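Local coordinates for protein LD10117p (Drosophila melanogaster, PDB 5HJQ) that acts as a GTPase-activating protein for Rab35 that binds phosphoinositides through its TBC domain and regulates synaptic vesicle protein turnover by endosomal trafficking, at residues A[174-179]-A[203-208]; A[156-161]-A[195-200]; A[321-326]-A[333-338]; A[269-272]-A[276-279]. All blocks are in the same frame, centred on the assembly; numbering follows the deposited sequence.

Contact 1. Residues A[174-179]-A[203-208]; sequences RAVADR and ILLHFM
Ala177 and Leu205 mark the closest backbone approach between segments 174-179 and 203-208, the one on helix 171-187, the other where the chain leaves helix 197-204, with the CA atom of Ala177 7.6 Å from the CA atom of Leu205. The gap is filled largely by one side chain, Leu205. Its CA–CB bond is directed at the helix, and CG lies anti to the carbonyl carbon (chi1 -78°), which carries both methyls forward to the helix surface. The CD1 branch does most of the touching. It settles against the flank of Ala177, 3.7 Å from Ala177 N, and also meets the methyl of that residue, with Leu205 CD1 3.8 Å from Ala177 CB. Because alanine ends at CB, the leucine methyl can come right down to the helix backbone. One residue earlier, Val176 sets its CG1 methyl against the fork of the leucine: Val176 CG1 is 3.8 Å from Leu205 CD1 and 3.9 Å from Leu205 CD2. Behind Leu205 the chain turns sharply, and the carbonyl oxygen of Leu204 accepts the amides of both Phe207 and Met208. Helix 210-221 closes another side, since Leu205 also packs on its Ala213. The contact between the two segments contains no hydrogen bond and buries just 104 Å². Its chemistry is therefore that of methyl groups fitting by shape, a small apolar joint within the all-helical TBC domain, while the polar links of helix 171-187 lie beside it: a salt bridge from Arg179 to Glu210 and a hydrogen bond between Asp178 and Tyr198.

Contact 2. Residues A[156-161]-A[195-200]; sequences PAFVDA and PVLYPI
The carboxylate of Asp160, a residue whose CB rests on Pro195, is gripped from its own loop: OD1 accepts a hydrogen bond from the backbone N of Thr162, and OD2 has a weak bond with ND1 of His163. With the acid group thus engaged, it is the methylene that comes closest to Pro195, in the turn that leads into helix 197-204. Asp160 CB lies 3.5 Å from Pro195 CB, and the backbones come close here too, the CA atoms of Asp160 and Pro195 being 4.6 Å apart. CG of Asp160 stands anti to the backbone nitrogen (chi1 -172°), which places the carboxylate beside the carbonyl carbon.

Upstream, the loop folds into a type I beta turn from Pro156 to Val159, closed by a hydrogen bond of 3.2 Å from Val159 N to Pro156 O. Phe158, the third residue of the turn, has its CG between the backbone N and the carbonyl carbon (chi1 67°), and this torsion swings the ring toward the start of the helix. The ring corner CE1 then meets the fork of Leu197, 4.0 Å from Leu197 CD1 and 4.1 Å from Leu197 CD2. Ile191 touches both Phe158 and Leu197, and backbone bonding between Phe158 and Ser194 ties the turn to the residue just before Pro195.

Across the 244 Å² buried between the segments there is no hydrogen bond. The chemistry implies a division of labour: the carboxylate of Asp160 fixes the loop locally, backbone bonding at Phe158 and Ser194 ties it down beside the contact, and apolar carbons seat it on the start of helix 197-204.

Contact 3. Residues A[321-326]-A[333-338]; sequences NEWSPD and GNALIK
This is an aromatic-on-helix packing contact: in the all-helical construct built around the TBC domain, Trp323, from the loop leading into helix 325-328, lays the rim of its indole against the side of helix 332-341. Only a short connection separates the two segments, so the chain doubles back on itself. The benzo end does the work. Its CH2 atom is 3.4 Å from Lys338 CB, which lies at the ring edge near the indole plane, while CZ3 is 3.7 Å from Lys338 CE. The bend of the lysine chain at chi3 (-54°) brings CE back to CZ3. Glu322 CG covers one indole face near its rim, and Glu322 OE1 is 5.9 Å from Lys338 NZ, too far for a salt bridge, although the opposite charges may still attract weakly. Phe339 adds an edge-to-face ring, and Glu316 and Cys317 of helix 300-317 also touch the indole. With an alanine here, the methylenes of Lys338 would probably lose their aromatic support, leaving the lysine chain freer to turn and a gap beside Ala335. That residue meets the same corner of the indole: Trp323 CZ3 lies 4.3 Å from Ala335 CB and 3.2 Å from Ala335 O.

Contact 4. Residues A[269-272]-A[276-279]; sequences RIFM and WWIL
Trp277 meets Phe271 in an offset edge-to-face pair at the bend between the short helices 268-271 and 274-279 of the TBC domain. From CB, directed at the opposing helix, its CG lies anti to the carbonyl carbon (chi1 -53°), and the indole extends across the bend. CD1 packs on Ile337 of helix 332-341. Next comes NE1, which donates to a water 3.3 Å away in the indole plane; that water also sits by Ile270 O, but so close that the second link is doubtful. Further round, CZ2 lies 3.4 Å from Ile270 O and 3.9 Å from Ile270 CG2. At the tip, CH2 is 4.1 Å from both Phe271 CD1 and Phe271 CE1, turning the indole edge to the phenyl face with the ring planes at 61° and centroids 5.9 Å apart. Leu310 of helix 300-317 touches both aromatic residues. A serine in place of Trp277 would probably open a gap between the two helices and leave Phe271 without the edge that packs on its face. The neighbouring indole has a water of its own, in plane at its edge and 3.2 Å from Trp276 NE1.

Contacts 1 and 2 interleave along the chain and share helix 197-204; their centres are 13 Å apart, and a probable hydrogen bond between Asp178 OD1 and Tyr198 OH joins them. Contact 4 follows and then contact 3, their centres 14 Å apart. Trp276 reaches back to contact 2, with its CH2 atom 3.1 Å from Pro195 O, while Trp277 packs forward on Leu336 and Ile337 of helix 332-341. Contact 4 thus links contacts 2 and 3, while the centres of contacts 1 and 3 are 32 Å apart. Contact 4 lies nearest the phosphoinositide pocket, though without touching it, the Trp277 side chain being about 11 Å from that of Arg304; the other three are packing away from it.

Contact 1. Residues A[174-179]-A[203-208]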
# COMPACT_ATOMS: atom_id res chain seq x y z
N ARG A 174 -1.13 17.76 3.92
CA ARG A 174 -0.10 17.52 2.91
C ARG A 174 1.25 18.08 3.33
O ARG A 174 2.29 17.44 3.12
CB ARG A 174 -0.51 18.14 1.57
CG ARG A 174 -1.82 17.61 1.01
CD ARG A 174 -2.18 18.29 -0.31
NE ARG A 174 -3.60 18.63 -0.37
CZ ARG A 174 -4.07 19.86 -0.26
NH1 ARG A 174 -3.25 20.88 -0.10
NH2 ARG A 174 -5.38 20.08 -0.33
N ALA A 175 1.23 19.27 3.93
CA ALA A 175 2.46 19.93 4.37
C ALA A 175 3.16 19.12 5.45
O ALA A 175 4.38 19.10 5.54
CB ALA A 175 2.15 21.33 4.87
N VAL A 176 2.36 18.44 6.28
CA VAL A 176 2.89 17.58 7.32
C VAL A 176 3.55 16.35 6.70
O VAL A 176 4.64 15.94 7.10
CB VAL A 176 1.78 17.15 8.30
CG1 VAL A 176 2.23 15.96 9.12
CG2 VAL A 176 1.38 18.31 9.20
N ALA A 177 2.87 15.76 5.72
CA ALA A 177 3.41 14.64 4.97
C ALA A 177 4.76 15.01 4.35
O ALA A 177 5.73 14.25 4.46
CB ALA A 177 2.44 14.20 3.88
N ASP A 178 4.81 16.18 3.73
CA ASP A 178 6.04 16.69 3.14
C ASP A 178 7.16 16.80 4.16
O ASP A 178 8.32 16.54 3.85
CB ASP A 178 5.80 18.06 2.49
CG ASP A 178 4.79 18.00 1.36
OD1 ASP A 178 4.66 16.93 0.73
OD2 ASP A 178 4.12 19.03 1.11
N ARG A 179 6.81 17.17 5.39
CA ARG A 179 7.80 17.28 6.45
C ARG A 179 8.30 15.91 6.88
O ARG A 179 9.50 15.74 7.13
CB ARG A 179 7.22 18.04 7.65
CG ARG A 179 8.19 18.14 8.82
CD ARG A 179 7.89 19.33 9.71
NE ARG A 179 6.63 19.19 10.43
CZ ARG A 179 6.12 20.12 11.23
NH1 ARG A 179 6.76 21.26 11.41
NH2 ARG A 179 4.96 19.91 11.85
N ILE A 203 -1.74 8.11 4.23
CA ILE A 203 -2.76 7.22 4.78
C ILE A 203 -2.69 7.18 6.30
O ILE A 203 -3.71 7.28 6.99
CB ILE A 203 -2.62 5.79 4.22
CG1 ILE A 203 -2.87 5.78 2.71
CG2 ILE A 203 -3.59 4.85 4.91
CD1 ILE A 203 -2.80 4.40 2.09
N LEU A 204 -1.48 7.02 6.82
CA LEU A 204 -1.24 7.03 8.26
C LEU A 204 -1.79 8.30 8.90
O LEU A 204 -2.42 8.26 9.95
CB LEU A 204 0.25 6.90 8.54
CG LEU A 204 0.91 5.59 8.13
CD1 LEU A 204 2.42 5.73 8.20
CD2 LEU A 204 0.44 4.47 9.04
N LEU A 205 -1.56 9.43 8.23
CA LEU A 205 -1.93 10.74 8.75
C LEU A 205 -3.44 10.95 8.84
O LEU A 205 -3.90 11.94 9.41
CB LEU A 205 -1.32 11.83 7.87
CG LEU A 205 0.17 12.10 8.11
CD1 LEU A 205 0.71 13.13 7.12
CD2 LEU A 205 0.39 12.57 9.55
N HIS A 206 -4.22 10.02 8.29
CA HIS A 206 -5.67 10.12 8.35
C HIS A 206 -6.23 9.64 9.69
O HIS A 206 -7.42 9.81 9.97
CB HIS A 206 -6.32 9.32 7.22
CG HIS A 206 -6.28 10.01 5.89
ND1 HIS A 206 -5.12 10.15 5.15
CD2 HIS A 206 -7.26 10.60 5.16
CE1 HIS A 206 -5.39 10.79 4.03
NE2 HIS A 206 -6.68 11.08 4.01
N PHE A 207 -5.39 9.04 10.52
CA PHE A 207 -5.87 8.40 11.74
C PHE A 207 -5.00 8.65 12.97
O PHE A 207 -5.39 8.33 14.09
CB PHE A 207 -5.99 6.89 11.51
CG PHE A 207 -6.86 6.52 10.36
CD1 PHE A 207 -8.24 6.55 10.48
CD2 PHE A 207 -6.31 6.16 9.14
CE1 PHE A 207 -9.05 6.22 9.41
CE2 PHE A 207 -7.11 5.83 8.07
CZ PHE A 207 -8.49 5.85 8.20
N MET A 208 -3.81 9.21 12.77
CA MET A 208 -2.92 9.49 13.89
C MET A 208 -2.20 10.83 13.73
O MET A 208 -2.42 11.56 12.77
CB MET A 208 -1.90 8.36 14.04
CG MET A 208 -0.87 8.29 12.91
SD MET A 208 0.13 6.80 12.98
CE MET A 208 -1.10 5.56 12.58

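Contact 2. Residues A[156-161]-A[195-200]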
# COMPACT_ATOMS: atom_id res chain seq x y z
N PRO A 156 12.36 15.04 -1.06
CA PRO A 156 13.57 14.30 -1.43
C PRO A 156 13.35 13.51 -2.72
O PRO A 156 12.22 13.13 -3.01
CB PRO A 156 13.80 13.36 -0.24
CG PRO A 156 12.49 13.30 0.47
CD PRO A 156 11.84 14.62 0.26
N ALA A 157 14.43 13.28 -3.46
CA ALA A 157 14.34 12.72 -4.81
C ALA A 157 13.75 11.32 -4.88
O ALA A 157 13.36 10.87 -5.96
CB ALA A 157 15.72 12.73 -5.46
N PHE A 158 13.67 10.61 -3.76
CA PHE A 158 13.18 9.23 -3.81
C PHE A 158 11.66 9.17 -4.02
O PHE A 158 11.12 8.11 -4.33
CB PHE A 158 13.58 8.45 -2.55
CG PHE A 158 12.93 8.92 -1.27
CD1 PHE A 158 11.60 8.63 -0.99
CD2 PHE A 158 13.67 9.60 -0.31
CE1 PHE A 158 11.02 9.04 0.19
CE2 PHE A 158 13.09 10.01 0.87
CZ PHE A 158 11.76 9.74 1.12
N VAL A 159 10.98 10.30 -3.86
CA VAL A 159 9.54 10.32 -4.05
C VAL A 159 9.20 10.32 -5.53
O VAL A 159 9.94 10.88 -6.35
CB VAL A 159 8.87 11.54 -3.37
CG1 VAL A 159 9.22 11.61 -1.89
CG2 VAL A 159 9.26 12.83 -4.08
N ASP A 160 8.11 9.66 -5.89
CA ASP A 160 7.56 9.77 -7.23
C ASP A 160 6.75 11.05 -7.28
O ASP A 160 5.64 11.11 -6.73
CB ASP A 160 6.69 8.55 -7.57
CG ASP A 160 6.26 8.51 -9.02
OD1 ASP A 160 6.14 9.57 -9.66
OD2 ASP A 160 6.02 7.39 -9.53
N ALA A 161 7.30 12.07 -7.92
CA ALA A 161 6.66 13.38 -8.01
C ALA A 161 5.24 13.27 -8.56
O ALA A 161 4.36 14.05 -8.20
CB ALA A 161 7.49 14.32 -8.86
N PRO A 195 8.67 5.24 -4.35
CA PRO A 195 7.43 5.90 -4.77
C PRO A 195 6.24 5.54 -3.89
O PRO A 195 5.19 6.19 -3.98
CB PRO A 195 7.22 5.36 -6.20
CG PRO A 195 7.98 4.09 -6.24
CD PRO A 195 9.17 4.30 -5.36
N VAL A 196 6.40 4.53 -3.05
CA VAL A 196 5.34 4.04 -2.18
C VAL A 196 5.27 4.81 -0.86
O VAL A 196 4.22 4.90 -0.22
CB VAL A 196 5.53 2.54 -1.87
CG1 VAL A 196 4.30 1.97 -1.21
CG2 VAL A 196 5.86 1.77 -3.16
N LEU A 197 6.41 5.36 -0.45
CA LEU A 197 6.57 5.90 0.89
C LEU A 197 5.62 7.06 1.19
O LEU A 197 5.01 7.11 2.25
CB LEU A 197 8.02 6.33 1.10
CG LEU A 197 8.51 6.47 2.55
CD1 LEU A 197 9.96 6.02 2.66
CD2 LEU A 197 8.34 7.90 3.04
N TYR A 198 5.50 7.99 0.25
CA TYR A 198 4.63 9.15 0.43
C TYR A 198 3.13 8.80 0.52
O TYR A 198 2.46 9.26 1.44
CB TYR A 198 4.87 10.18 -0.68
CG TYR A 198 4.30 11.56 -0.40
CD1 TYR A 198 2.94 11.81 -0.52
CD2 TYR A 198 5.13 12.60 -0.01
CE1 TYR A 198 2.43 13.07 -0.26
CE2 TYR A 198 4.62 13.86 0.25
CZ TYR A 198 3.27 14.08 0.12
OH TYR A 198 2.77 15.33 0.38
N PRO A 199 2.60 7.99 -0.43
CA PRO A 199 1.18 7.64 -0.32
C PRO A 199 0.81 6.98 1.01
O PRO A 199 -0.28 7.22 1.53
CB PRO A 199 0.97 6.66 -1.48
CG PRO A 199 1.97 7.09 -2.49
CD PRO A 199 3.18 7.49 -1.70
N ILE A 200 1.71 6.16 1.55
CA ILE A 200 1.47 5.50 2.82
C ILE A 200 1.47 6.51 3.97
O ILE A 200 0.61 6.46 4.86
CB ILE A 200 2.53 4.41 3.09
CG1 ILE A 200 2.36 3.24 2.11
CG2 ILE A 200 2.42 3.89 4.52
CD1 ILE A 200 3.34 2.11 2.35

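Contact 3. Residues A[321-326]-A[333-338]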
# COMPACT_ATOMS: atom_id res chain seq x y z
N ASN A 321 -19.72 -2.76 -20.24
CA ASN A 321 -19.80 -1.41 -20.79
C ASN A 321 -18.62 -0.95 -21.62
O ASN A 321 -18.64 -0.95 -22.86
N GLU A 322 -17.60 -0.50 -20.87
CA GLU A 322 -16.45 0.24 -21.38
C GLU A 322 -15.21 -0.63 -21.49
O GLU A 322 -14.28 -0.31 -22.23
CB GLU A 322 -16.12 1.42 -20.46
CG GLU A 322 -16.56 1.17 -19.03
CD GLU A 322 -16.51 2.39 -18.14
OE1 GLU A 322 -15.51 3.14 -18.21
OE2 GLU A 322 -17.47 2.61 -17.38
N TRP A 323 -15.18 -1.71 -20.72
CA TRP A 323 -14.00 -2.56 -20.64
C TRP A 323 -14.03 -3.65 -21.72
O TRP A 323 -13.56 -4.76 -21.51
CB TRP A 323 -13.87 -3.17 -19.24
CG TRP A 323 -14.20 -2.19 -18.13
CD1 TRP A 323 -15.28 -2.23 -17.30
CD2 TRP A 323 -13.47 -1.01 -17.75
NE1 TRP A 323 -15.26 -1.18 -16.42
CE2 TRP A 323 -14.16 -0.41 -16.68
CE3 TRP A 323 -12.29 -0.42 -18.22
CZ2 TRP A 323 -13.72 0.75 -16.07
CZ3 TRP A 323 -11.86 0.74 -17.60
CH2 TRP A 323 -12.57 1.31 -16.54
N SER A 324 -14.60 -3.30 -22.87
CA SER A 324 -14.51 -4.13 -24.06
C SER A 324 -13.10 -3.98 -24.64
O SER A 324 -12.45 -2.95 -24.40
CB SER A 324 -15.57 -3.73 -25.09
OG SER A 324 -15.25 -2.48 -25.70
N PRO A 325 -12.61 -4.99 -25.37
CA PRO A 325 -11.24 -4.98 -25.90
C PRO A 325 -10.86 -3.70 -26.65
O PRO A 325 -9.73 -3.24 -26.55
CB PRO A 325 -11.23 -6.18 -26.86
CG PRO A 325 -12.23 -7.11 -26.28
CD PRO A 325 -13.31 -6.25 -25.70
N ASP A 326 -11.82 -3.13 -27.37
CA ASP A 326 -11.55 -2.00 -28.25
C ASP A 326 -11.23 -0.71 -27.50
O ASP A 326 -10.50 0.15 -28.01
CB ASP A 326 -12.75 -1.77 -29.18
CG ASP A 326 -13.26 -3.05 -29.79
OD1 ASP A 326 -12.71 -3.50 -30.81
OD2 ASP A 326 -14.23 -3.63 -29.24
N GLY A 333 -2.95 -0.51 -19.00
CA GLY A 333 -2.46 0.22 -17.86
C GLY A 333 -3.40 1.16 -17.16
O GLY A 333 -3.58 1.06 -15.97
N ASN A 334 -4.01 2.10 -17.88
CA ASN A 334 -4.87 3.00 -17.11
C ASN A 334 -6.30 2.50 -17.22
O ASN A 334 -7.20 3.02 -16.58
CB ASN A 334 -4.76 4.47 -17.53
CG ASN A 334 -3.33 4.89 -17.84
OD1 ASN A 334 -2.34 4.39 -17.22
ND2 ASN A 334 -3.23 5.94 -18.66
N ALA A 335 -6.50 1.44 -18.00
CA ALA A 335 -7.81 0.80 -18.00
C ALA A 335 -8.00 0.11 -16.66
O ALA A 335 -9.09 0.12 -16.08
CB ALA A 335 -7.96 -0.18 -19.14
N LEU A 336 -6.91 -0.43 -16.14
CA LEU A 336 -6.91 -1.07 -14.83
C LEU A 336 -7.12 -0.05 -13.72
O LEU A 336 -7.87 -0.29 -12.77
CB LEU A 336 -5.61 -1.85 -14.60
CG LEU A 336 -5.52 -3.18 -15.35
CD1 LEU A 336 -4.07 -3.56 -15.64
CD2 LEU A 336 -6.21 -4.27 -14.55
N ILE A 337 -6.46 1.10 -13.84
CA ILE A 337 -6.62 2.18 -12.88
C ILE A 337 -8.06 2.68 -12.84
O ILE A 337 -8.64 2.84 -11.76
CB ILE A 337 -5.69 3.37 -13.22
CG1 ILE A 337 -4.22 2.95 -13.10
CG2 ILE A 337 -5.98 4.56 -12.32
CD1 ILE A 337 -3.80 2.59 -11.70
N LYS A 338 -8.63 2.91 -14.02
CA LYS A 338 -10.01 3.38 -14.11
C LYS A 338 -10.98 2.35 -13.52
O LYS A 338 -11.95 2.72 -12.85
CB LYS A 338 -10.39 3.69 -15.56
CG LYS A 338 -9.64 4.85 -16.18
CD LYS A 338 -10.21 5.20 -17.55
CE LYS A 338 -10.25 3.99 -18.47
NZ LYS A 338 -9.99 4.36 -19.89

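Contact 4. Residues A[269-272]-A[276-279]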
# COMPACT_ATOMS: atom_id res chain seq x y z
N ARG A 269 5.59 -3.62 -19.17
CA ARG A 269 5.04 -2.27 -19.18
C ARG A 269 3.80 -2.15 -18.29
O ARG A 269 3.52 -1.08 -17.74
CB ARG A 269 4.69 -1.85 -20.61
N ILE A 270 3.08 -3.25 -18.14
CA ILE A 270 1.85 -3.27 -17.36
C ILE A 270 2.10 -3.47 -15.87
O ILE A 270 1.50 -2.80 -15.03
CB ILE A 270 0.89 -4.37 -17.87
CG1 ILE A 270 0.43 -4.04 -19.29
CG2 ILE A 270 -0.31 -4.50 -16.97
CD1 ILE A 270 -0.58 -5.02 -19.84
N PHE A 271 3.02 -4.37 -15.53
CA PHE A 271 3.27 -4.72 -14.13
C PHE A 271 4.20 -3.75 -13.41
O PHE A 271 4.27 -3.77 -12.18
CB PHE A 271 3.82 -6.14 -14.04
CG PHE A 271 2.76 -7.20 -14.07
CD1 PHE A 271 2.04 -7.52 -12.93
CD2 PHE A 271 2.46 -7.86 -15.25
CE1 PHE A 271 1.06 -8.48 -12.96
CE2 PHE A 271 1.47 -8.82 -15.29
CZ PHE A 271 0.77 -9.13 -14.14
N MET A 272 4.90 -2.91 -14.16
CA MET A 272 5.72 -1.86 -13.57
C MET A 272 4.89 -0.93 -12.70
O MET A 272 5.41 -0.27 -11.80
CB MET A 272 6.45 -1.05 -14.64
CG MET A 272 7.60 -1.77 -15.32
SD MET A 272 8.28 -0.83 -16.71
CE MET A 272 6.87 0.16 -17.18
N TRP A 276 0.17 0.90 -8.22
CA TRP A 276 -0.67 2.07 -8.44
C TRP A 276 -2.13 1.70 -8.70
O TRP A 276 -3.01 2.55 -8.59
CB TRP A 276 -0.13 2.92 -9.58
CG TRP A 276 1.27 3.41 -9.33
CD1 TRP A 276 2.33 3.30 -10.17
CD2 TRP A 276 1.76 4.05 -8.14
NE1 TRP A 276 3.45 3.85 -9.59
CE2 TRP A 276 3.12 4.31 -8.34
CE3 TRP A 276 1.17 4.43 -6.93
CZ2 TRP A 276 3.91 4.94 -7.38
CZ3 TRP A 276 1.95 5.05 -5.98
CH2 TRP A 276 3.31 5.29 -6.21
N TRP A 277 -2.38 0.44 -9.05
CA TRP A 277 -3.75 -0.05 -9.12
C TRP A 277 -4.36 0.05 -7.73
O TRP A 277 -5.51 0.46 -7.57
CB TRP A 277 -3.80 -1.50 -9.60
CG TRP A 277 -3.08 -1.76 -10.88
CD1 TRP A 277 -2.85 -0.88 -11.90
CD2 TRP A 277 -2.49 -3.00 -11.29
NE1 TRP A 277 -2.16 -1.49 -12.92
CE2 TRP A 277 -1.92 -2.79 -12.57
CE3 TRP A 277 -2.39 -4.26 -10.70
CZ2 TRP A 277 -1.26 -3.80 -13.26
CZ3 TRP A 277 -1.73 -5.26 -11.39
CH2 TRP A 277 -1.18 -5.03 -12.66
N ILE A 278 -3.58 -0.33 -6.74
CA ILE A 278 -4.01 -0.33 -5.35
C ILE A 278 -3.99 1.08 -4.77
O ILE A 278 -5.03 1.60 -4.37
CB ILE A 278 -3.13 -1.25 -4.48
CG1 ILE A 278 -3.25 -2.70 -4.96
CG2 ILE A 278 -3.51 -1.13 -3.01
CD1 ILE A 278 -2.25 -3.64 -4.33
N LEU A 279 -2.82 1.71 -4.75
CA LEU A 279 -2.63 2.99 -4.09
C LEU A 279 -3.27 4.18 -4.81
O LEU A 279 -3.57 5.19 -4.18
CB LEU A 279 -1.13 3.27 -3.90
CG LEU A 279 -0.38 2.35 -2.93
CD1 LEU A 279 1.09 2.72 -2.87
CD2 LEU A 279 -1.01 2.40 -1.54
O HOH W 1 -0.25 -1.17 -15.53
O HOH W 2 5.55 3.19 -11.96